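Local coordinates for protein polyketide synthase PksL (Bacillus subtilis, PDB 5E1V) that probably removes water from beta-hydroxyacyl intermediates carried by an acyl carrier protein, as a dehydratase domain of a trans-AT polyketide synthase, at residues A[28-31]-A[32-35]; A[184-187]-A[188-192]; A[134-138]-A[139-143]. All coordinates share one frame; numbering follows the deposited sequence.

Contact 1 of 3, residues A[28-31]-A[32-35]; sequences VLPG and LAYI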
ATOM      1  N   VAL A  28       6.626   9.052  -7.823  1.00 15.27           N
ATOM      2  CA  VAL A  28       5.904   7.865  -8.128  1.00 17.04           C
ATOM      3  C   VAL A  28       4.733   7.704  -7.193  1.00 16.23           C
ATOM      4  O   VAL A  28       4.855   7.853  -5.978  1.00 14.94           O
ATOM      5  CB  VAL A  28       6.838   6.614  -7.889  1.00 19.74           C
ATOM      6  CG1 VAL A  28       6.068   5.300  -7.917  1.00 22.47           C
ATOM      7  CG2 VAL A  28       7.874   6.551  -8.923  1.00 18.11           C
ATOM      8  N   LEU A  29       3.576   7.425  -7.733  1.00 17.64           N
ATOM      9  CA  LEU A  29       2.497   7.016  -6.868  1.00 18.23           C
ATOM     10  C   LEU A  29       2.845   5.643  -6.202  1.00 17.83           C
ATOM     11  O   LEU A  29       3.050   4.652  -6.926  1.00 18.67           O
ATOM     12  CB  LEU A  29       1.209   6.912  -7.675  1.00 18.54           C
ATOM     13  CG  LEU A  29       0.036   6.548  -6.768  1.00 20.65           C
ATOM     14  CD1 LEU A  29      -0.353   7.622  -5.756  1.00 21.13           C
ATOM     15  CD2 LEU A  29      -1.158   6.029  -7.517  1.00 21.19           C
ATOM     16  N   PRO A  30       2.902   5.589  -4.872  1.00 15.46           N
ATOM     17  CA  PRO A  30       3.214   4.278  -4.296  1.00 16.17           C
ATOM     18  C   PRO A  30       2.208   3.249  -4.766  1.00 14.72           C
ATOM     19  O   PRO A  30       0.998   3.475  -4.837  1.00 13.65           O
ATOM     20  CB  PRO A  30       3.176   4.495  -2.758  1.00 17.40           C
ATOM     21  CG  PRO A  30       3.202   5.962  -2.567  1.00 16.64           C
ATOM     22  CD  PRO A  30       2.623   6.579  -3.822  1.00 17.37           C
ATOM     23  N   GLY A  31       2.734   2.114  -5.176  1.00 14.75           N
ATOM     24  CA  GLY A  31       1.882   1.064  -5.651  1.00 15.25           C
ATOM     25  C   GLY A  31       0.882   0.646  -4.585  1.00 13.29           C
ATOM     26  O   GLY A  31      -0.136   0.163  -4.918  1.00 14.55           O
ATOM     27  N   LEU A  32       1.214   0.784  -3.312  1.00 12.20           N
ATOM     28  CA  LEU A  32       0.316   0.358  -2.195  1.00 13.05           C
ATOM     29  C   LEU A  32      -0.891   1.336  -2.007  1.00 11.84           C
ATOM     30  O   LEU A  32      -1.828   1.027  -1.316  1.00 10.91           O
ATOM     31  CB  LEU A  32       1.074   0.201  -0.899  1.00 14.88           C
ATOM     32  CG  LEU A  32       1.973  -1.068  -0.899  1.00 15.21           C
ATOM     33  CD1 LEU A  32       2.889  -0.988   0.297  1.00 15.75           C
ATOM     34  CD2 LEU A  32       1.086  -2.296  -0.805  1.00 15.44           C
ATOM     35  N   ALA A  33      -0.846   2.449  -2.734  1.00 10.59           N
ATOM     36  CA  ALA A  33      -1.927   3.414  -2.767  1.00 10.21           C
ATOM     37  C   ALA A  33      -3.092   2.945  -3.570  1.00  9.76           C
ATOM     38  O   ALA A  33      -4.184   3.475  -3.458  1.00  9.52           O
ATOM     39  CB  ALA A  33      -1.406   4.757  -3.283  1.00  9.96           C
ATOM     40  N   TYR A  34      -2.905   1.909  -4.406  1.00  9.84           N
ATOM     41  CA  TYR A  34      -4.059   1.374  -5.185  1.00  9.57           C
ATOM     42  C   TYR A  34      -5.168   0.791  -4.313  1.00  8.57           C
ATOM     43  O   TYR A  34      -6.325   0.623  -4.794  1.00  9.65           O
ATOM     44  CB  TYR A  34      -3.544   0.319  -6.213  1.00 10.31           C
ATOM     45  CG  TYR A  34      -2.886   0.905  -7.406  1.00 10.97           C
ATOM     46  CD1 TYR A  34      -3.541   1.786  -8.191  1.00 13.48           C
ATOM     47  CD2 TYR A  34      -1.585   0.570  -7.739  1.00 13.19           C
ATOM     48  CE1 TYR A  34      -2.951   2.307  -9.375  1.00 14.26           C
ATOM     49  CE2 TYR A  34      -0.963   1.053  -8.877  1.00 14.23           C
ATOM     50  CZ  TYR A  34      -1.644   1.875  -9.733  1.00 14.78           C
ATOM     51  OH  TYR A  34      -1.040   2.400 -10.833  1.00 15.16           O
ATOM     52  N   ILE A  35      -4.832   0.281  -3.137  1.00  9.21           N
ATOM     53  CA  ILE A  35      -5.868  -0.278  -2.216  1.00  9.77           C
ATOM     54  C   ILE A  35      -6.936   0.790  -1.859  1.00 11.46           C
ATOM     55  O   ILE A  35      -8.151   0.597  -2.053  1.00 10.90           O
ATOM     56  CB  ILE A  35      -5.235  -0.859  -0.951  1.00 10.40           C
ATOM     57  CG1 ILE A  35      -4.311  -2.038  -1.379  1.00 12.56           C
ATOM     58  CG2 ILE A  35      -6.308  -1.316  -0.021  1.00 10.71           C
ATOM     59  CD1 ILE A  35      -3.353  -2.463  -0.328  1.00 13.74           C
TER
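Leu-29 sends its branch over the methyl of Ala-33, and the chain between them folds back in a tight turn. With its CG anti to the backbone N (chi1 -177°), Leu-29 carries its branch forward, on the same side as its own carbonyl, and the terminal CD1 comes to 3.9 Å from Ala-33 CB. The same methyl is pressed from another direction by the peptide oxygen of Pro-30, at 3.1 Å from Ala-33 CB, while the proline ring is a looser neighbour, its CD 4.5 Å from Ala-33 CB. Pro-30 O also receives the N-H of Ala-33, with N and O 3.0 Å apart; this bond closes a type I turn with Gly-31 and Leu-32 at its corners. The segment from His-21 to Pro-30 matches the HxxxGxxxxP motif of polyketide synthase dehydratases, so this turn carries the chain from the end of that motif into helix 34-44, the long helix of a hotdog fold. One residue further on, Tyr-34 N gives a weak bond to Gly-31 O over 3.3 Å, and the Tyr-34 ring approaches obliquely, CD2 at 3.2 Å from Gly-31 O. A hydroxyl from Tyr-220 on strand 215-225 is hydrogen-bonded to the same oxygen. Leu-32 takes a different course: its side chain packs on Leu-266, Phe-269 and Ile-193, whereas Leu-29 and Tyr-34 share Leu-63 of strand 63-65. Val-28 O, still on the strand, is hydrogen-bonded to His-21 ND1.

Contact 2 of 3, residues A[184-187]-A[188-192]; sequences EGFM and FHPTL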
ATOM      1  N   GLU A 184      -9.545  11.718   7.666  1.00 26.23           N
ATOM      2  CA  GLU A 184     -10.938  11.316   7.773  1.00 26.53           C
ATOM      3  C   GLU A 184     -11.536  10.818   6.427  1.00 24.80           C
ATOM      4  O   GLU A 184     -12.462   9.987   6.401  1.00 23.26           O
ATOM      5  CB  GLU A 184     -11.820  12.477   8.364  1.00 26.99           C
ATOM      6  N   GLY A 185     -11.011  11.295   5.312  1.00 23.94           N
ATOM      7  CA  GLY A 185     -11.567  10.909   4.024  1.00 22.72           C
ATOM      8  C   GLY A 185     -10.975   9.638   3.420  1.00 20.41           C
ATOM      9  O   GLY A 185     -11.514   9.084   2.459  1.00 21.49           O
ATOM     10  N   PHE A 186      -9.935   9.133   4.006  1.00 17.60           N
ATOM     11  CA  PHE A 186      -9.317   7.895   3.514  1.00 15.55           C
ATOM     12  C   PHE A 186      -9.934   6.595   4.060  1.00 14.39           C
ATOM     13  O   PHE A 186     -10.594   6.570   5.133  1.00 12.48           O
ATOM     14  CB  PHE A 186      -7.810   7.984   3.888  1.00 15.00           C
ATOM     15  CG  PHE A 186      -7.117   8.952   3.077  1.00 15.18           C
ATOM     16  CD1 PHE A 186      -7.024  10.257   3.498  1.00 17.38           C
ATOM     17  CD2 PHE A 186      -6.550   8.597   1.834  1.00 15.85           C
ATOM     18  CE1 PHE A 186      -6.452  11.237   2.691  1.00 16.94           C
ATOM     19  CE2 PHE A 186      -5.962   9.524   1.033  1.00 17.11           C
ATOM     20  CZ  PHE A 186      -5.894  10.875   1.465  1.00 20.71           C
ATOM     21  N   MET A 187      -9.696   5.495   3.332  1.00 13.61           N
ATOM     22  CA  MET A 187     -10.211   4.200   3.768  1.00 13.38           C
ATOM     23  C   MET A 187      -9.032   3.318   4.230  1.00 13.95           C
ATOM     24  O   MET A 187      -9.070   2.691   5.273  1.00 14.83           O
ATOM     25  CB  MET A 187     -10.974   3.542   2.677  1.00 14.70           C
ATOM     26  CG  MET A 187     -12.257   4.237   2.329  1.00 14.93           C
ATOM     27  SD  MET A 187     -13.239   3.344   1.129  1.00 14.83           S
ATOM     28  CE  MET A 187     -13.695   1.963   2.101  1.00 14.13           C
ATOM     29  N   PHE A 188      -7.994   3.242   3.393  1.00 14.13           N
ATOM     30  CA  PHE A 188      -6.780   2.532   3.736  1.00 12.18           C
ATOM     31  C   PHE A 188      -5.614   3.447   3.421  1.00 13.41           C
ATOM     32  O   PHE A 188      -5.060   3.435   2.281  1.00 12.71           O
ATOM     33  CB  PHE A 188      -6.803   1.164   2.974  1.00 12.65           C
ATOM     34  CG  PHE A 188      -7.982   0.373   3.366  1.00 11.84           C
ATOM     35  CD1 PHE A 188      -7.957  -0.258   4.606  1.00 11.47           C
ATOM     36  CD2 PHE A 188      -9.117   0.220   2.543  1.00 10.91           C
ATOM     37  CE1 PHE A 188      -9.085  -0.945   5.070  1.00 11.57           C
ATOM     38  CE2 PHE A 188     -10.229  -0.450   3.027  1.00 11.84           C
ATOM     39  CZ  PHE A 188     -10.204  -1.023   4.318  1.00 12.05           C
ATOM     40  N   HIS A 189      -5.273   4.290   4.436  1.00 11.76           N
ATOM     41  CA  HIS A 189      -4.416   5.379   4.151  1.00 12.88           C
ATOM     42  C   HIS A 189      -3.121   4.935   3.520  1.00 11.41           C
ATOM     43  O   HIS A 189      -2.342   4.221   4.149  1.00  9.86           O
ATOM     44  CB  HIS A 189      -4.082   6.190   5.423  1.00 13.08           C
ATOM     45  CG  HIS A 189      -3.715   7.606   5.118  1.00 13.52           C
ATOM     46  ND1 HIS A 189      -2.491   7.953   4.641  1.00 13.75           N
ATOM     47  CD2 HIS A 189      -4.383   8.763   5.329  1.00 13.08           C
ATOM     48  CE1 HIS A 189      -2.430   9.245   4.477  1.00 13.32           C
ATOM     49  NE2 HIS A 189      -3.587   9.762   4.858  1.00 14.71           N
ATOM     50  N   PRO A 190      -2.815   5.406   2.277  1.00 12.58           N
ATOM     51  CA  PRO A 190      -1.474   5.054   1.695  1.00 10.78           C
ATOM     52  C   PRO A 190      -0.212   5.235   2.506  1.00 12.30           C
ATOM     53  O   PRO A 190       0.615   4.440   2.426  1.00 11.34           O
ATOM     54  CB  PRO A 190      -1.427   5.846   0.444  1.00 11.61           C
ATOM     55  CG  PRO A 190      -2.926   5.934   0.040  1.00 11.15           C
ATOM     56  CD  PRO A 190      -3.558   6.258   1.321  1.00 11.69           C
ATOM     57  N   THR A 191      -0.115   6.213   3.377  1.00 13.59           N
ATOM     58  CA  THR A 191       1.017   6.300   4.294  1.00 12.23           C
ATOM     59  C   THR A 191       1.121   5.192   5.325  1.00 13.98           C
ATOM     60  O   THR A 191       2.198   4.645   5.640  1.00 15.99           O
ATOM     61  CB  THR A 191       0.909   7.700   4.986  1.00 14.90           C
ATOM     62  OG1 THR A 191       1.021   8.712   3.946  1.00 15.88           O
ATOM     63  CG2 THR A 191       2.005   7.905   5.861  1.00 16.32           C
ATOM     64  N   LEU A 192      -0.017   4.793   5.853  1.00 14.51           N
ATOM     65  CA  LEU A 192      -0.043   3.647   6.753  1.00 15.78           C
ATOM     66  C   LEU A 192       0.325   2.383   6.004  1.00 16.02           C
ATOM     67  O   LEU A 192       1.096   1.596   6.498  1.00 15.98           O
ATOM     68  CB  LEU A 192      -1.406   3.561   7.359  1.00 17.27           C
ATOM     69  CG  LEU A 192      -1.879   4.652   8.345  1.00 15.88           C
ATOM     70  CD1 LEU A 192      -3.215   4.308   8.868  1.00 15.99           C
ATOM     71  CD2 LEU A 192      -0.871   4.782   9.480  1.00 17.41           C
TER
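Phe-188 lays one face of its ring over the carbonyl oxygen of Met-187, which comes to 3.2 Å from Phe-188 CG. Its rim atom CD2 also touches Met-187 CB at 3.8 Å, so the ring lies back along the preceding residue; Tyr-39 and Phe-223 add edge-to-face partners. The backbone N-H groups of Met-187 and Phe-188 are both held by Asp-36 OD1 on helix 34-44. Next comes His-189, where a chi1 of -155° turns the imidazole away from its own N and toward Phe-186. The two rings meet obliquely, their planes at 44° and their centroids 4.3 Å apart, and His-189 CD2 sits over a face of the phenyl, 3.5 Å from Phe-186 CD1. Pro-190 follows, its CD 3.8 Å from Phe-186 CD2, the proline ring crossing the phenyl at about a right angle. Thr-191 N then donates to His-189 ND1, over 3.2 Å and in the plane of the imidazole, which would help fix the rotation of that ring. His-189 thereby acts as a side-chain N-cap of helix 190-203, here in the HPxLxD sequence that, in dehydratases of this family, leads to the conserved aspartate of the second hotdog.

Contact 3 of 3, residues A[134-138]-A[139-143]; sequences NVVQL and DDVYE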
ATOM      1  N   ASN A 134      14.756  -5.780  20.328  1.00 51.92           N
ATOM      2  CA  ASN A 134      15.241  -4.455  19.950  1.00 51.93           C
ATOM      3  C   ASN A 134      14.104  -3.617  19.391  1.00 50.80           C
ATOM      4  O   ASN A 134      13.193  -4.166  18.753  1.00 50.16           O
ATOM      5  CB  ASN A 134      16.340  -4.562  18.899  1.00 53.46           C
ATOM      6  CG  ASN A 134      17.706  -4.789  19.511  1.00 62.72           C
ATOM      7  OD1 ASN A 134      18.540  -3.887  19.507  1.00 63.32           O
ATOM      8  ND2 ASN A 134      17.934  -5.980  20.068  1.00 61.01           N
ATOM      9  N   VAL A 135      14.175  -2.308  19.644  1.00 46.83           N
ATOM     10  CA  VAL A 135      13.306  -1.296  19.011  1.00 43.17           C
ATOM     11  C   VAL A 135      14.085  -0.430  17.971  1.00 39.05           C
ATOM     12  O   VAL A 135      15.097   0.213  18.268  1.00 34.31           O
ATOM     13  CB  VAL A 135      12.603  -0.459  20.100  1.00 41.22           C
ATOM     14  CG1 VAL A 135      11.837   0.736  19.545  1.00 44.03           C
ATOM     15  CG2 VAL A 135      11.674  -1.352  20.901  1.00 45.23           C
ATOM     16  N   VAL A 136      13.620  -0.435  16.730  1.00 33.98           N
ATOM     17  CA  VAL A 136      14.147   0.438  15.721  1.00 36.17           C
ATOM     18  C   VAL A 136      13.144   1.592  15.520  1.00 41.19           C
ATOM     19  O   VAL A 136      11.964   1.361  15.221  1.00 41.32           O
ATOM     20  CB  VAL A 136      14.433  -0.323  14.393  1.00 40.23           C
ATOM     21  CG1 VAL A 136      15.102   0.596  13.360  1.00 39.74           C
ATOM     22  CG2 VAL A 136      15.306  -1.539  14.643  1.00 38.70           C
ATOM     23  N   GLN A 137      13.590   2.834  15.705  1.00 42.27           N
ATOM     24  CA  GLN A 137      12.752   3.977  15.338  1.00 42.00           C
ATOM     25  C   GLN A 137      12.604   4.023  13.787  1.00 35.81           C
ATOM     26  O   GLN A 137      13.517   3.742  13.021  1.00 34.83           O
ATOM     27  CB  GLN A 137      13.275   5.298  15.933  1.00 41.48           C
ATOM     28  CG  GLN A 137      12.186   6.324  16.298  1.00 47.23           C
ATOM     29  CD  GLN A 137      11.316   5.940  17.511  1.00 52.63           C
ATOM     30  OE1 GLN A 137      11.765   5.246  18.439  1.00 55.42           O
ATOM     31  NE2 GLN A 137      10.058   6.406  17.513  1.00 51.75           N
ATOM     32  N   LEU A 138      11.411   4.348  13.334  1.00 35.12           N
ATOM     33  CA  LEU A 138      11.117   4.292  11.940  1.00 32.22           C
ATOM     34  C   LEU A 138      11.888   5.352  11.132  1.00 34.59           C
ATOM     35  O   LEU A 138      12.313   5.103   9.988  1.00 35.60           O
ATOM     36  CB  LEU A 138       9.600   4.406  11.751  1.00 31.43           C
ATOM     37  CG  LEU A 138       9.106   3.877  10.393  1.00 35.45           C
ATOM     38  CD1 LEU A 138       9.140   2.348  10.326  1.00 33.94           C
ATOM     39  CD2 LEU A 138       7.696   4.333  10.075  1.00 34.37           C
ATOM     40  N   ASP A 139      12.151   6.509  11.708  1.00 33.23           N
ATOM     41  CA  ASP A 139      13.040   7.443  10.998  1.00 34.04           C
ATOM     42  C   ASP A 139      14.355   6.852  10.544  1.00 34.84           C
ATOM     43  O   ASP A 139      14.907   7.242   9.496  1.00 31.47           O
ATOM     44  CB  ASP A 139      13.375   8.596  11.877  1.00 36.44           C
ATOM     45  CG  ASP A 139      12.257   9.480  12.062  1.00 38.94           C
ATOM     46  OD1 ASP A 139      11.422   9.554  11.124  1.00 44.94           O
ATOM     47  OD2 ASP A 139      12.227  10.135  13.132  1.00 42.36           O
ATOM     48  N   ASP A 140      14.892   5.937  11.338  1.00 32.41           N
ATOM     49  CA  ASP A 140      16.144   5.283  10.961  1.00 31.50           C
ATOM     50  C   ASP A 140      15.988   4.356   9.777  1.00 31.69           C
ATOM     51  O   ASP A 140      16.923   4.159   9.012  1.00 31.45           O
ATOM     52  CB  ASP A 140      16.724   4.517  12.158  1.00 34.63           C
ATOM     53  CG  ASP A 140      17.104   5.461  13.319  1.00 39.64           C
ATOM     54  OD1 ASP A 140      17.542   6.603  13.038  1.00 43.51           O
ATOM     55  OD2 ASP A 140      16.951   5.068  14.487  1.00 46.04           O
ATOM     56  N   VAL A 141      14.791   3.801   9.610  1.00 33.91           N
ATOM     57  CA  VAL A 141      14.517   2.921   8.491  1.00 29.64           C
ATOM     58  C   VAL A 141      14.327   3.807   7.259  1.00 29.51           C
ATOM     59  O   VAL A 141      14.858   3.498   6.212  1.00 26.93           O
ATOM     60  CB  VAL A 141      13.286   2.059   8.775  1.00 31.46           C
ATOM     61  CG1 VAL A 141      13.113   0.977   7.715  1.00 32.41           C
ATOM     62  CG2 VAL A 141      13.467   1.410  10.128  1.00 28.46           C
ATOM     63  N   TYR A 142      13.602   4.917   7.409  1.00 25.33           N
ATOM     64  CA  TYR A 142      13.445   5.857   6.288  1.00 25.95           C
ATOM     65  C   TYR A 142      14.834   6.426   5.922  1.00 30.10           C
ATOM     66  O   TYR A 142      15.094   6.705   4.755  1.00 24.57           O
ATOM     67  CB  TYR A 142      12.516   7.003   6.639  1.00 25.21           C
ATOM     68  CG  TYR A 142      11.013   6.664   6.550  1.00 22.78           C
ATOM     69  CD1 TYR A 142      10.448   6.199   5.353  1.00 23.52           C
ATOM     70  CD2 TYR A 142      10.178   6.842   7.617  1.00 22.45           C
ATOM     71  CE1 TYR A 142       9.089   5.855   5.265  1.00 21.83           C
ATOM     72  CE2 TYR A 142       8.819   6.520   7.527  1.00 22.19           C
ATOM     73  CZ  TYR A 142       8.286   6.024   6.352  1.00 24.10           C
ATOM     74  OH  TYR A 142       6.934   5.751   6.304  1.00 22.24           O
ATOM     75  N   GLU A 143      15.731   6.541   6.919  1.00 31.97           N
ATOM     76  CA  GLU A 143      17.128   6.972   6.653  1.00 34.73           C
ATOM     77  C   GLU A 143      17.795   6.018   5.683  1.00 31.06           C
ATOM     78  O   GLU A 143      18.376   6.427   4.656  1.00 34.49           O
ATOM     79  CB  GLU A 143      17.916   7.032   7.971  1.00 39.80           C
ATOM     80  CG  GLU A 143      18.974   8.108   8.067  1.00 45.65           C
ATOM     81  CD  GLU A 143      19.632   8.140   9.460  1.00 47.72           C
ATOM     82  OE1 GLU A 143      19.601   7.122  10.189  1.00 44.04           O
ATOM     83  OE2 GLU A 143      20.194   9.190   9.830  1.00 52.37           O
TER
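Leu-138 and Tyr-142, one helical turn apart, cross obliquely, the leucine CD2 lying 3.5 Å from Tyr-142 CE2. A near-trans chi1 (-160°) carries the leucine branch forward, past its own carbonyl, to the tyrosine ring. A second apolar touch joins strand to helix: Val-136 CG1 meets Val-141 CG2 at 3.7 Å, the two side chains crossing at about a right angle, and Leu-138 CD1 is a looser neighbour of the same Val-141 methyl. The backbone holds this geometry, mainly through Leu-138 O. That oxygen receives the N-H of Tyr-142, with Leu-138 O and Tyr-142 N 2.9 Å apart, the first full turn of the helix, and Val-141 N adds a weak bond. Gln-137 O takes a weak bond from Asp-140 N, 3.1 Å away, and Asp-140 CB rests against that oxygen. Asp-139 and Asp-140 sit in the first turn of the helix, where their carboxylates would probably be favoured by the helix dipole.

Further out, the hydroxyl of Tyr-142 is hydrogen-bonded to Ala-158 N and its ring meets that of His-152, which should help hold the ring against which Leu-138 leans. Val-136 and Val-141 both reach His-202 of helix 190-203, where Val-141 also touches Val-198, while strand 159-165 pairs with the strand backbone and sets Ile-162 against Val-141. The axes of strand 134-137 and helix 139-143 pass 7.0 Å apart at their closest, with 63° between their N-to-C directions. It is a strand-to-helix junction at the rim of the C-terminal hotdog, where an outermost strand of the double-hotdog dehydratase turns directly into a helix.

Overall arrangement
From the N terminus the chain passes contact 1, then contact 3, then contact 2; each is a local turn with no residues between its segments, so none encloses or crosses another. Contact 1 starts helix 34-44 and contact 2 starts helix 190-203, the long helices of the two hotdog halves. These two turns touch, Ala-33 CB meeting Pro-190 CG at 3.8 Å and Ile-35 CG2 meeting Phe-188 CB, and so tie the halves together near the centre of the folded domain. Contact 3 lies about 22 Å, centre to centre, from either. It is linked to contact 2 through helix 190-203, whose later residues pack on Val-136 and Val-141.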